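Local atomic coordinates of possible sortase-like protein (Corynebacterium diphtheriae, PDB entry 5UUS), a protein that probably acts as a class E-like sortase, a cysteine transpeptidase that would join surface proteins to the bacterial cell envelope. Residues Asp153-Val157 with Leu174-Asp178; Val120-Met124 with Val207-Leu211; Phe55-Thr61 with Ala68-Asn74; Asn28-Lys32 with Thr114-Trp118; Asp108-Val112 with Pro223-Glu228. All coordinates share one frame; numbering follows the deposited sequence.

Contact 1 (Asp153-Val157 with Leu174-Asp178); sequences DYEHV and LPETD. With EDO (1,2-ethanediol), chain G.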
# COMPACT_ATOMS: atom_id res chain seq x y z
N ASP A 153 -6.00 11.59 13.91
CA ASP A 153 -5.19 12.10 12.80
C ASP A 153 -5.58 11.54 11.43
O ASP A 153 -5.22 12.09 10.40
CB ASP A 153 -3.72 11.82 13.09
CG ASP A 153 -3.23 12.53 14.34
OD1 ASP A 153 -3.79 13.59 14.70
OD2 ASP A 153 -2.29 12.05 14.97
N TYR A 154 -6.30 10.43 11.42
CA TYR A 154 -6.67 9.76 10.19
C TYR A 154 -8.18 9.90 9.89
O TYR A 154 -8.73 9.22 9.03
CB TYR A 154 -6.21 8.29 10.27
CG TYR A 154 -4.68 8.21 10.22
CD1 TYR A 154 -3.92 8.37 11.37
CD2 TYR A 154 -4.01 8.08 9.00
CE1 TYR A 154 -2.52 8.34 11.33
CE2 TYR A 154 -2.61 8.05 8.95
CZ TYR A 154 -1.88 8.18 10.12
OH TYR A 154 -0.50 8.18 10.08
N GLU A 155 -8.84 10.79 10.61
CA GLU A 155 -10.29 10.98 10.43
C GLU A 155 -10.64 11.39 8.98
O GLU A 155 -11.60 10.89 8.40
CB GLU A 155 -10.82 12.01 11.42
CG GLU A 155 -12.24 12.48 11.06
CD GLU A 155 -12.86 13.36 12.15
OE1 GLU A 155 -12.16 13.68 13.15
OE2 GLU A 155 -14.05 13.72 12.00
N HIS A 156 -9.83 12.25 8.39
CA HIS A 156 -10.09 12.76 7.04
C HIS A 156 -9.67 11.78 5.91
O HIS A 156 -9.88 12.06 4.74
CB HIS A 156 -9.35 14.08 6.84
CG HIS A 156 -7.86 13.91 6.80
ND1 HIS A 156 -7.09 13.72 7.93
CD2 HIS A 156 -7.00 13.88 5.75
CE1 HIS A 156 -5.82 13.59 7.58
NE2 HIS A 156 -5.74 13.66 6.26
N VAL A 157 -9.08 10.64 6.25
CA VAL A 157 -8.48 9.79 5.22
C VAL A 157 -9.46 8.73 4.74
O VAL A 157 -9.76 7.79 5.45
CB VAL A 157 -7.19 9.10 5.72
CG1 VAL A 157 -6.58 8.25 4.59
CG2 VAL A 157 -6.18 10.15 6.24
N LEU A 174 1.64 11.79 5.89
CA LEU A 174 0.28 11.77 6.41
C LEU A 174 -0.62 12.20 5.25
O LEU A 174 -0.60 13.37 4.85
CB LEU A 174 0.14 12.71 7.61
CG LEU A 174 -1.26 12.83 8.20
CD1 LEU A 174 -1.69 11.48 8.75
CD2 LEU A 174 -1.31 13.91 9.29
N PRO A 175 -1.40 11.25 4.69
CA PRO A 175 -2.06 11.52 3.39
C PRO A 175 -3.04 12.69 3.42
O PRO A 175 -3.69 12.94 4.44
CB PRO A 175 -2.79 10.21 3.05
CG PRO A 175 -2.65 9.31 4.23
CD PRO A 175 -1.56 9.85 5.13
N GLU A 176 -3.11 13.41 2.30
CA GLU A 176 -3.97 14.59 2.12
C GLU A 176 -3.79 15.66 3.19
O GLU A 176 -4.76 16.29 3.64
CB GLU A 176 -5.44 14.15 2.05
CG GLU A 176 -5.71 13.30 0.79
CD GLU A 176 -5.61 11.82 1.07
OE1 GLU A 176 -6.19 11.36 2.10
OE2 GLU A 176 -4.96 11.11 0.28
N THR A 177 -2.54 15.83 3.62
CA THR A 177 -2.14 16.92 4.51
C THR A 177 -0.86 17.53 4.01
O THR A 177 -0.26 17.02 3.07
CB THR A 177 -1.85 16.44 5.97
OG1 THR A 177 -0.58 15.75 6.01
CG2 THR A 177 -2.97 15.53 6.46
N ASP A 178 -0.41 18.58 4.69
CA ASP A 178 0.86 19.23 4.36
C ASP A 178 2.05 18.66 5.17
O ASP A 178 3.12 19.29 5.24
CB ASP A 178 0.75 20.74 4.61
CG ASP A 178 0.40 21.09 6.07
OD1 ASP A 178 0.03 20.18 6.85
OD2 ASP A 178 0.49 22.28 6.45
C1 EDO G . -3.29 11.94 18.13
O1 EDO G . -4.25 12.91 18.59
C2 EDO G . -3.96 10.59 17.84
O2 EDO G . -4.52 10.54 16.51
O HOH W 1 -8.85 11.47 2.10

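Contact 2 (Val120-Met124 with Val207-Leu211); sequences VYRVM and VHAML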
# COMPACT_ATOMS: atom_id res chain seq x y z
N VAL A 120 1.54 -6.45 6.18
CA VAL A 120 0.14 -6.57 5.83
C VAL A 120 -0.49 -5.22 6.03
O VAL A 120 -0.44 -4.68 7.14
CB VAL A 120 -0.60 -7.61 6.69
CG1 VAL A 120 -2.10 -7.62 6.35
CG2 VAL A 120 0.04 -8.98 6.49
N TYR A 121 -1.05 -4.68 4.96
CA TYR A 121 -1.90 -3.49 5.03
C TYR A 121 -3.37 -3.87 4.83
O TYR A 121 -3.68 -4.85 4.16
CB TYR A 121 -1.50 -2.48 3.97
CG TYR A 121 -0.11 -1.90 4.11
CD1 TYR A 121 0.99 -2.55 3.55
CD2 TYR A 121 0.10 -0.68 4.76
CE1 TYR A 121 2.28 -2.01 3.66
CE2 TYR A 121 1.38 -0.13 4.87
CZ TYR A 121 2.46 -0.80 4.31
OH TYR A 121 3.73 -0.27 4.39
N ARG A 122 -4.27 -3.09 5.41
CA ARG A 122 -5.69 -3.35 5.23
C ARG A 122 -6.42 -2.10 4.77
O ARG A 122 -6.20 -1.01 5.30
CB ARG A 122 -6.27 -3.93 6.51
CG ARG A 122 -5.65 -5.29 6.80
CD ARG A 122 -6.61 -6.21 7.49
NE ARG A 122 -6.01 -7.52 7.72
CZ ARG A 122 -6.43 -8.64 7.13
NH1 ARG A 122 -7.47 -8.62 6.29
NH2 ARG A 122 -5.83 -9.78 7.41
N VAL A 123 -7.24 -2.25 3.73
CA VAL A 123 -7.96 -1.13 3.15
C VAL A 123 -8.77 -0.41 4.23
O VAL A 123 -9.50 -1.03 5.03
CB VAL A 123 -8.87 -1.61 2.00
CG1 VAL A 123 -9.72 -0.45 1.48
CG2 VAL A 123 -8.02 -2.22 0.87
N MET A 124 -8.62 0.91 4.28
CA MET A 124 -9.30 1.71 5.29
C MET A 124 -10.78 1.90 4.98
O MET A 124 -11.19 1.70 3.84
CB MET A 124 -8.59 3.06 5.43
CG MET A 124 -7.20 2.90 6.19
SD MET A 124 -6.29 4.45 6.12
CE MET A 124 -7.34 5.54 7.08
N VAL A 207 -6.36 4.70 -3.45
CA VAL A 207 -6.75 3.77 -2.38
C VAL A 207 -5.75 3.87 -1.22
O VAL A 207 -4.53 3.93 -1.45
CB VAL A 207 -6.83 2.32 -2.87
CG1 VAL A 207 -6.97 1.35 -1.69
CG2 VAL A 207 -7.98 2.18 -3.85
N HIS A 208 -6.26 3.93 0.01
CA HIS A 208 -5.39 3.95 1.20
C HIS A 208 -5.66 2.73 2.05
O HIS A 208 -6.82 2.36 2.31
CB HIS A 208 -5.61 5.22 2.05
CG HIS A 208 -5.14 6.49 1.41
ND1 HIS A 208 -3.85 6.67 0.96
CD2 HIS A 208 -5.79 7.66 1.17
CE1 HIS A 208 -3.72 7.89 0.46
NE2 HIS A 208 -4.89 8.51 0.57
N ALA A 209 -4.59 2.09 2.50
CA ALA A 209 -4.67 0.97 3.41
C ALA A 209 -3.70 1.26 4.58
O ALA A 209 -2.66 1.90 4.39
CB ALA A 209 -4.31 -0.34 2.68
N MET A 210 -4.03 0.77 5.76
CA MET A 210 -3.24 1.03 6.95
C MET A 210 -2.55 -0.26 7.43
O MET A 210 -3.14 -1.35 7.40
CB MET A 210 -4.13 1.61 8.06
CG MET A 210 -3.39 1.84 9.38
SD MET A 210 -4.35 2.72 10.63
CE MET A 210 -4.49 4.35 9.85
N LEU A 211 -1.31 -0.09 7.89
CA LEU A 211 -0.44 -1.20 8.28
C LEU A 211 -0.87 -1.84 9.59
O LEU A 211 -1.05 -1.14 10.60
CB LEU A 211 1.01 -0.70 8.41
CG LEU A 211 2.12 -1.69 8.81
CD1 LEU A 211 2.43 -2.61 7.64
CD2 LEU A 211 3.37 -0.89 9.19

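Contact 3 (Phe55-Thr61 with Ala68-Asn74); sequences FAIVEGT and AGPGHYN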
# COMPACT_ATOMS: atom_id res chain seq x y z
N PHE A 55 2.30 -8.99 -8.10
CA PHE A 55 3.07 -8.13 -8.97
C PHE A 55 4.35 -7.73 -8.27
O PHE A 55 4.33 -7.44 -7.08
CB PHE A 55 2.27 -6.89 -9.31
CG PHE A 55 1.21 -7.14 -10.35
CD1 PHE A 55 1.51 -6.99 -11.70
CD2 PHE A 55 -0.07 -7.52 -9.98
CE1 PHE A 55 0.54 -7.21 -12.67
CE2 PHE A 55 -1.05 -7.76 -10.95
CZ PHE A 55 -0.74 -7.60 -12.28
N ALA A 56 5.44 -7.71 -9.02
CA ALA A 56 6.66 -7.09 -8.55
C ALA A 56 6.46 -5.58 -8.49
O ALA A 56 5.75 -4.97 -9.31
CB ALA A 56 7.84 -7.45 -9.47
N ILE A 57 7.08 -4.96 -7.49
CA ILE A 57 7.06 -3.52 -7.41
C ILE A 57 8.43 -3.00 -7.74
O ILE A 57 9.41 -3.47 -7.20
CB ILE A 57 6.62 -3.05 -6.03
CG1 ILE A 57 5.21 -3.58 -5.74
CG2 ILE A 57 6.67 -1.54 -5.95
CD1 ILE A 57 4.80 -3.43 -4.27
N VAL A 58 8.48 -2.02 -8.64
CA VAL A 58 9.73 -1.43 -9.11
C VAL A 58 9.96 -0.06 -8.44
O VAL A 58 8.99 0.62 -8.07
CB VAL A 58 9.68 -1.32 -10.66
CG1 VAL A 58 10.49 -0.18 -11.20
CG2 VAL A 58 10.06 -2.66 -11.30
N GLU A 59 11.21 0.37 -8.30
CA GLU A 59 11.50 1.69 -7.75
C GLU A 59 11.44 2.77 -8.82
O GLU A 59 12.24 2.75 -9.76
CB GLU A 59 12.90 1.70 -7.09
CG GLU A 59 13.34 3.07 -6.58
CD GLU A 59 12.57 3.53 -5.33
OE1 GLU A 59 11.66 2.81 -4.87
OE2 GLU A 59 12.89 4.62 -4.81
N GLY A 60 10.51 3.71 -8.68
CA GLY A 60 10.30 4.73 -9.69
C GLY A 60 8.92 4.65 -10.34
O GLY A 60 8.30 3.59 -10.41
N THR A 61 8.44 5.79 -10.84
CA THR A 61 7.11 5.82 -11.45
C THR A 61 7.12 6.36 -12.87
O THR A 61 6.12 6.89 -13.35
CB THR A 61 6.11 6.66 -10.62
OG1 THR A 61 6.68 7.93 -10.31
CG2 THR A 61 5.76 5.98 -9.34
N ALA A 68 5.75 -3.15 -16.36
CA ALA A 68 5.52 -4.54 -15.98
C ALA A 68 4.76 -4.69 -14.66
O ALA A 68 4.57 -5.82 -14.17
CB ALA A 68 6.84 -5.28 -15.90
N GLY A 69 4.34 -3.58 -14.06
CA GLY A 69 3.66 -3.62 -12.77
C GLY A 69 3.76 -2.31 -12.01
O GLY A 69 4.20 -1.29 -12.56
N PRO A 70 3.35 -2.31 -10.73
CA PRO A 70 3.38 -1.04 -9.99
C PRO A 70 4.80 -0.50 -9.79
O PRO A 70 5.77 -1.29 -9.75
CB PRO A 70 2.75 -1.41 -8.65
CG PRO A 70 1.99 -2.67 -8.91
CD PRO A 70 2.73 -3.39 -9.96
N GLY A 71 4.93 0.82 -9.68
CA GLY A 71 6.19 1.45 -9.33
C GLY A 71 6.03 2.25 -8.04
O GLY A 71 4.97 2.82 -7.80
N HIS A 72 7.09 2.29 -7.23
CA HIS A 72 7.13 3.08 -5.99
C HIS A 72 7.46 4.54 -6.28
O HIS A 72 8.42 4.82 -6.98
CB HIS A 72 8.17 2.47 -5.03
CG HIS A 72 8.38 3.24 -3.76
ND1 HIS A 72 9.61 3.73 -3.39
CD2 HIS A 72 7.52 3.58 -2.76
CE1 HIS A 72 9.50 4.35 -2.22
NE2 HIS A 72 8.25 4.27 -1.82
N TYR A 73 6.65 5.49 -5.78
CA TYR A 73 7.02 6.90 -5.80
C TYR A 73 8.30 7.11 -4.97
O TYR A 73 8.30 6.93 -3.75
CB TYR A 73 5.89 7.78 -5.26
CG TYR A 73 4.63 7.86 -6.13
CD1 TYR A 73 4.50 8.85 -7.10
CD2 TYR A 73 3.58 7.00 -5.93
CE1 TYR A 73 3.33 8.95 -7.88
CE2 TYR A 73 2.40 7.07 -6.71
CZ TYR A 73 2.29 8.06 -7.67
OH TYR A 73 1.12 8.14 -8.42
N ASN A 74 9.37 7.54 -5.62
CA ASN A 74 10.70 7.63 -5.02
C ASN A 74 10.84 8.33 -3.67
O ASN A 74 11.60 7.91 -2.80
CB ASN A 74 11.63 8.34 -6.00
CG ASN A 74 11.79 7.58 -7.27
OD1 ASN A 74 11.13 7.88 -8.26
ND2 ASN A 74 12.66 6.58 -7.25
O HOH W 2 12.53 5.43 -2.43
O HOH W 3 10.25 8.16 -10.98
O HOH W 4 8.42 8.60 -8.54

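Contact 4 (Asn28-Lys32 with Thr114-Trp118); sequences NPRKK and TRTSW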
# COMPACT_ATOMS: atom_id res chain seq x y z
N ASN A 28 21.51 -14.78 3.91
CA ASN A 28 20.44 -14.35 4.81
C ASN A 28 19.54 -13.44 4.00
O ASN A 28 19.97 -12.85 3.01
CB ASN A 28 21.00 -13.60 6.03
CG ASN A 28 19.99 -13.47 7.15
OD1 ASN A 28 19.86 -14.38 7.95
ND2 ASN A 28 19.28 -12.32 7.21
N PRO A 29 18.28 -13.34 4.41
CA PRO A 29 17.45 -12.29 3.81
C PRO A 29 18.07 -10.91 4.08
O PRO A 29 18.19 -10.51 5.23
CB PRO A 29 16.10 -12.46 4.53
CG PRO A 29 16.06 -13.91 4.89
CD PRO A 29 17.50 -14.32 5.18
N ARG A 30 18.47 -10.21 3.01
CA ARG A 30 19.18 -8.92 3.10
C ARG A 30 18.72 -8.02 1.96
O ARG A 30 18.34 -8.53 0.92
CB ARG A 30 20.68 -9.12 2.98
CG ARG A 30 21.29 -9.91 4.12
CD ARG A 30 22.77 -10.23 3.83
NE ARG A 30 23.31 -11.00 4.94
CZ ARG A 30 24.17 -11.99 4.84
NH1 ARG A 30 24.67 -12.34 3.64
NH2 ARG A 30 24.55 -12.63 5.94
N LYS A 31 18.76 -6.71 2.14
CA LYS A 31 18.37 -5.84 1.03
C LYS A 31 19.12 -4.53 1.13
O LYS A 31 19.62 -4.18 2.20
CB LYS A 31 16.85 -5.60 1.05
CG LYS A 31 16.42 -4.66 2.16
CD LYS A 31 14.89 -4.52 2.20
CE LYS A 31 14.46 -3.70 3.38
NZ LYS A 31 12.99 -3.90 3.72
N LYS A 32 19.22 -3.81 0.02
CA LYS A 32 19.79 -2.47 0.08
C LYS A 32 18.85 -1.53 0.82
O LYS A 32 17.62 -1.71 0.78
CB LYS A 32 20.06 -1.93 -1.33
CG LYS A 32 20.63 -2.94 -2.26
CD LYS A 32 20.88 -2.33 -3.64
CE LYS A 32 21.54 -3.36 -4.55
NZ LYS A 32 21.75 -2.83 -5.92
N THR A 114 9.19 -7.76 1.05
CA THR A 114 10.49 -7.32 0.57
C THR A 114 11.50 -8.47 0.73
O THR A 114 11.16 -9.55 1.19
CB THR A 114 10.99 -6.07 1.30
OG1 THR A 114 11.43 -6.43 2.61
CG2 THR A 114 9.89 -5.01 1.37
N ARG A 115 12.75 -8.22 0.37
CA ARG A 115 13.77 -9.25 0.60
C ARG A 115 14.01 -9.61 2.09
O ARG A 115 14.52 -10.68 2.40
CB ARG A 115 15.07 -8.83 -0.07
CG ARG A 115 14.95 -8.79 -1.61
CD ARG A 115 16.25 -8.26 -2.19
NE ARG A 115 16.29 -8.13 -3.65
CZ ARG A 115 16.36 -9.14 -4.52
NH1 ARG A 115 16.35 -10.41 -4.12
NH2 ARG A 115 16.42 -8.88 -5.83
N THR A 116 13.59 -8.75 3.01
CA THR A 116 13.80 -9.00 4.42
C THR A 116 12.53 -9.07 5.26
O THR A 116 12.61 -9.34 6.45
CB THR A 116 14.70 -7.90 5.05
OG1 THR A 116 14.08 -6.63 4.85
CG2 THR A 116 16.07 -7.86 4.41
N SER A 117 11.34 -8.84 4.68
CA SER A 117 10.19 -8.64 5.54
C SER A 117 8.84 -8.95 4.87
O SER A 117 8.75 -9.04 3.65
CB SER A 117 10.15 -7.19 6.04
OG SER A 117 9.80 -6.32 4.97
N TRP A 118 7.82 -9.11 5.71
CA TRP A 118 6.43 -9.21 5.27
C TRP A 118 5.66 -8.07 5.94
O TRP A 118 5.88 -7.82 7.13
CB TRP A 118 5.80 -10.56 5.64
CG TRP A 118 6.28 -11.73 4.86
CD1 TRP A 118 7.26 -12.64 5.23
CD2 TRP A 118 5.82 -12.15 3.56
NE1 TRP A 118 7.42 -13.58 4.24
CE2 TRP A 118 6.55 -13.30 3.20
CE3 TRP A 118 4.85 -11.65 2.67
CZ2 TRP A 118 6.35 -13.98 1.99
CZ3 TRP A 118 4.64 -12.33 1.47
CH2 TRP A 118 5.39 -13.48 1.14

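Contact 5 (Asp108-Val112 with Pro223-Glu228); sequences DAIVV and PAALEE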
# COMPACT_ATOMS: atom_id res chain seq x y z
N ASP A 108 -9.99 -5.50 3.53
CA ASP A 108 -9.29 -6.35 2.56
C ASP A 108 -7.76 -6.17 2.73
O ASP A 108 -7.27 -5.04 2.89
CB ASP A 108 -9.70 -5.99 1.12
CG ASP A 108 -11.05 -6.56 0.73
OD1 ASP A 108 -11.62 -7.39 1.48
OD2 ASP A 108 -11.53 -6.20 -0.37
N ALA A 109 -7.01 -7.28 2.67
CA ALA A 109 -5.55 -7.26 2.88
C ALA A 109 -4.78 -6.95 1.61
O ALA A 109 -5.13 -7.42 0.52
CB ALA A 109 -5.07 -8.62 3.45
N ILE A 110 -3.74 -6.14 1.75
CA ILE A 110 -2.74 -5.99 0.72
C ILE A 110 -1.43 -6.48 1.38
O ILE A 110 -0.99 -5.90 2.36
CB ILE A 110 -2.58 -4.55 0.24
CG1 ILE A 110 -3.96 -3.86 0.01
CG2 ILE A 110 -1.61 -4.49 -0.97
CD1 ILE A 110 -4.76 -4.50 -1.01
N VAL A 111 -0.85 -7.56 0.86
CA VAL A 111 0.36 -8.11 1.45
C VAL A 111 1.57 -7.70 0.63
O VAL A 111 1.56 -7.84 -0.60
CB VAL A 111 0.29 -9.64 1.57
CG1 VAL A 111 1.55 -10.17 2.25
CG2 VAL A 111 -0.96 -10.05 2.37
N VAL A 112 2.59 -7.17 1.30
CA VAL A 112 3.80 -6.69 0.63
C VAL A 112 5.02 -7.39 1.20
O VAL A 112 5.28 -7.40 2.40
CB VAL A 112 3.94 -5.16 0.77
CG1 VAL A 112 5.10 -4.65 -0.08
CG2 VAL A 112 2.65 -4.48 0.32
N PRO A 223 2.56 -14.24 6.15
CA PRO A 223 1.34 -13.83 6.86
C PRO A 223 0.14 -14.72 6.57
O PRO A 223 -0.08 -15.14 5.44
CB PRO A 223 1.05 -12.43 6.31
CG PRO A 223 2.36 -11.97 5.74
CD PRO A 223 3.03 -13.20 5.22
N ALA A 224 -0.64 -14.97 7.61
CA ALA A 224 -1.89 -15.70 7.50
C ALA A 224 -2.84 -15.01 6.53
O ALA A 224 -3.75 -15.65 5.98
CB ALA A 224 -2.54 -15.83 8.85
N ALA A 225 -2.64 -13.72 6.32
CA ALA A 225 -3.55 -12.95 5.48
C ALA A 225 -3.56 -13.50 4.05
O ALA A 225 -4.56 -13.36 3.34
CB ALA A 225 -3.18 -11.47 5.49
N LEU A 226 -2.47 -14.13 3.64
CA LEU A 226 -2.35 -14.71 2.30
C LEU A 226 -3.40 -15.79 2.02
O LEU A 226 -3.75 -16.04 0.86
CB LEU A 226 -0.93 -15.27 2.10
CG LEU A 226 0.13 -14.19 1.85
CD1 LEU A 226 1.54 -14.77 1.85
CD2 LEU A 226 -0.14 -13.50 0.53
N GLU A 227 -3.92 -16.42 3.08
CA GLU A 227 -4.88 -17.52 2.95
C GLU A 227 -6.33 -17.06 2.89
O GLU A 227 -7.25 -17.88 2.83
CB GLU A 227 -4.73 -18.48 4.13
CG GLU A 227 -3.30 -18.69 4.59
CD GLU A 227 -2.41 -19.22 3.48
OE1 GLU A 227 -2.94 -19.91 2.58
OE2 GLU A 227 -1.18 -18.94 3.52
N GLU A 228 -6.54 -15.74 2.91
CA GLU A 228 -7.88 -15.16 2.86
C GLU A 228 -8.51 -15.12 1.45
O GLU A 228 -7.89 -15.52 0.46
CB GLU A 228 -7.84 -13.73 3.43
CG GLU A 228 -7.49 -13.68 4.88
CD GLU A 228 -7.34 -12.27 5.40
OE1 GLU A 228 -7.66 -11.31 4.64
OE2 GLU A 228 -6.88 -12.12 6.55
O HOH W 5 -8.24 -9.97 2.27

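Contact 1 (Asp153-Val157 with Leu174-Asp178)
Tyr-154 and Leu-174 form the tightly packed side of this contact. The Leu-174 methyl CD1 sits over one face of the tyrosine ring, 3.9 Å from the ring centroid, in a CH-pi contact. It is displaced toward the CE2-CZ side, and Tyr-154 CE2 lies 3.6 Å from it. Alongside, Val-157 turns both methyls to Pro-175, with CG1 and CG2 each 4.1 Å from Pro-175 CG. Tyr-154, Val-157 and Pro-175 are buried and also rest on strand 204-216, at Met-210 and His-208. Each segment contains a beta turn, type I from Tyr-154 to Val-157 and type II from Leu-174 to Thr-177. The contact joins two loops of the sortase beta-barrel, one on each side of strand 160-163 in the sequence. His-156 occupies the more exposed, polar side. Its NE2 donates to Pro-175 O at 2.8 Å, with the acceptor near the ring plane and a C=O...N angle of 164°. Chi1 of 69° sets the His-156 ring between its backbone N and carbonyl carbon, turned to the facing segment. Val-157 CG2 lies over one face of the imidazole, toward its rim, and Thr-177 CG2 comes within 3.3 Å of His-156 NE2. Farther out the contact is looser. A water donates to both His-156 O and Glu-176 OE1, while Glu-176 OE2 bonds to His-208. Asp-153 pairs with Arg-148, and its backbone N donates to an ethanediol probably from the crystallisation liquor.

Contact 2 (Val120-Met124 with Val207-Leu211)
Tyr-121 and Leu-211 face each other as a non-hydrogen-bonded pair, and their side chains meet obliquely. Leu-211 lays its methyl CD1 over one face of the phenol ring, 3.9 Å from the centroid and only 14° off the ring normal. Its CB closes on the same ring, 3.6 Å from Tyr-121 CE2. The leucine has CG anti to the backbone N (chi1 -180°), which lets CD1 swing over the ring. Beside them, Tyr-121 CB touches Ala-209 CB at 3.8 Å. Tyr-121, Val-123, Ala-209 and Leu-211 lie on one face of the sheet, and Tyr-121 also packs on Met-190 of strand 188-193. The tyrosine hydroxyl bonds to the backbone of Gly-80. These strands, 117-123 and 204-216, are antiparallel neighbours in the beta-barrel characteristic of sortases. Arg-122 and Met-210 form the hydrogen-bonded pair between them. Arg-122 N donates to Met-210 O at 2.9 Å, and Met-210 N donates to Arg-122 O at 2.8 Å. Just past the strand end, Met-124 N adds a nearly straight bond to His-208 O (177°). On the Met-210 face the two thioether chains cross at an angle. Met-124 CG lies 3.8 Å from Met-210 CB, and the two CE methyls are also near each other. Both chains bend at their last torsion, and Ile-149 of helix 143-151 packs on both. Arg-122 CB points to this face, but its guanidinium leads away to a salt bridge with Glu-228 and a bond to Cys-107 O.

Contact 3 (Phe55-Thr61 with Ala68-Asn74)
Segments 55-61 and 68-74 run parallel, with Val-58 bridged to Gly-71 and Glu-59 to His-72. Val-58 N donates to Pro-70 O at 3.0 Å, and His-72 N returns a bond to Val-58 O at 2.7 Å. Gly-60 N continues the ladder to His-72 O. The chains come close at two glycines, where Gly-71 CA lies 3.2 Å from Gly-60 O in a CA-H...O contact. At the start of the pairing, Pro-70 CD rests on Phe-55 CB at 3.6 Å, the two side chains crossing at about a right angle. At the other end, Thr-61 sets its methyl CG2 over the centre of one face of the Tyr-73 ring, 3.9 Å from the centroid. The tyrosine hydroxyl itself bonds to Thr-193. Between these ends, Glu-59 and His-72 lie side by side and point the same way in the sortase barrel. His-72 ND1 donates to Glu-59 OE1 at 2.7 Å, meeting its syn side, with the carboxylate and imidazole planes 36° apart. Both residues have CG anti to the backbone N, and a bend at Glu-59 chi2 (72°) brings the carboxylate back to the ring. Glu-59 OE2 takes a water that also donates to Asn-74 O, and a weak bond from Asn-74 ND2. On its far side, His-72 NE2 bonds to Gln-77 O. Both imidazole nitrogens thus meet oxygen acceptors, which fixes the ring's rotation. The nearby carboxylate would probably raise the pKa of His-72.

Contact 4 (Asn28-Lys32 with Thr114-Trp118)
Lys-31 reaches across to Thr-114 and Thr-116, and its amine makes the polar part of the contact. Lys-31 NZ donates to Thr-114 OG1 at 3.2 Å and, weakly, to Thr-116 OG1 at 3.1 Å. Chi1 of 73° starts the lysine chain between the backbone N and the carbonyl carbon. Beyond CG it is extended, crosses the Thr-116 side chain at about a right angle, and delivers the amine to the two hydroxyls. Contacts of carbon with carbonyl oxygen come next. Pro-29 CB abuts Arg-115 O at 3.2 Å, while Arg-115 CB lies 3.4 Å from Arg-30 O. Thr-116 CG2 is likewise near Pro-29 O. Carbon-to-carbon contacts centre on the same Thr-116 methyl. Its CG2 lies 3.5 Å from Arg-30 CA and is also near the stem of Lys-31. Bonds within segment 114-118 hold the receiving turn in shape. Thr-116 N donates to Thr-114 OG1, which makes an ST turn, and Thr-114 N bonds to Ser-117 O at 2.9 Å. The hydroxyls of Thr-114 and Ser-117 are also hydrogen-bonded, 2.9 Å between OG1 and OG. This turn links strands 109-114 and 117-123 as a beta hairpin, and the N-terminal segment lies across it ahead of strand 40-45. Lys-217 reaches the same turn, bonding to Thr-114 O. Across this contact the lysine amine is met by neutral hydroxyls, so the link between the N-terminal segment and the hairpin turn is made by hydrogen bonds, one of them weak, and not by a salt bridge.

Contact 5 (Asp108-Val112 with Pro223-Glu228)
The flat carboxylate of Glu-228 meets Ala-109, with OE1 3.9 Å from Ala-109 CB. A water bridges the same pair: it donates to Glu-228 OE1 at 2.8 Å and accepts from Ala-109 N at 3.0 Å. The other oxygen, OE2, is held in the salt bridge to Arg-122, so both ends of the carboxylate are engaged. The pyrrolidine of Pro-223 is the ring of the contact. Its CG touches Val-111 CG1 at 4.0 Å, and Trp-118 packs against it as well. The remaining contact is apolar, methyl against methyl. Ala-225 CB comes 4.0 Å from Ala-109 CB and nearly as close to Val-111 CG2. Leu-226 reaches in with its methyl CD2, 4.0 Å from Val-111 CG2, and its side chain crosses that of Val-111 at about a right angle. Val-111 has CG1 anti to the backbone N (chi1 -177°). Its two methyls therefore divide the work: CG1 takes the proline, CG2 takes Ala-225, and both lie near Leu-226. Every direct contact between the two segments is van der Waals, and the polar link is the bridging water. Residues 224-227 form a short 3-10 segment, held by backbone bonds such as Leu-226 N to Pro-223 O. Along strand 109-114 the side chains alternate. Ala-109 and Val-111 face this C-terminal turn, while Ile-110 and Val-112 point away and meet Met-190 of strand 188-193. The 3-10 turn after strand 204-216 thus packs on part of one face of the sortase beta-barrel, at the start of strand 109-114.

In the fold
From the N terminus, residues 28-32 open contact 4, whose loop returns at 114-118. Contact 3 opens and closes within it, pairing strand 54-59 with strand 71-72. Before contact 4 closes, residues 108-112 open contact 5, so these two cross, and Trp-118 packs on Pro-223 and Val-111 where they meet. Contact 2 starts right after contact 4 and closes at 207-211. Contact 1 falls within its span, tying loops on either side of strand 160-163 to strand 204-216 through His-208. Contact 5 closes last, at 223-228, enclosing contacts 1 and 2. Contacts 2 to 5 all reach one sheet, and contacts 4 and 5 attach the two terminal tails to it.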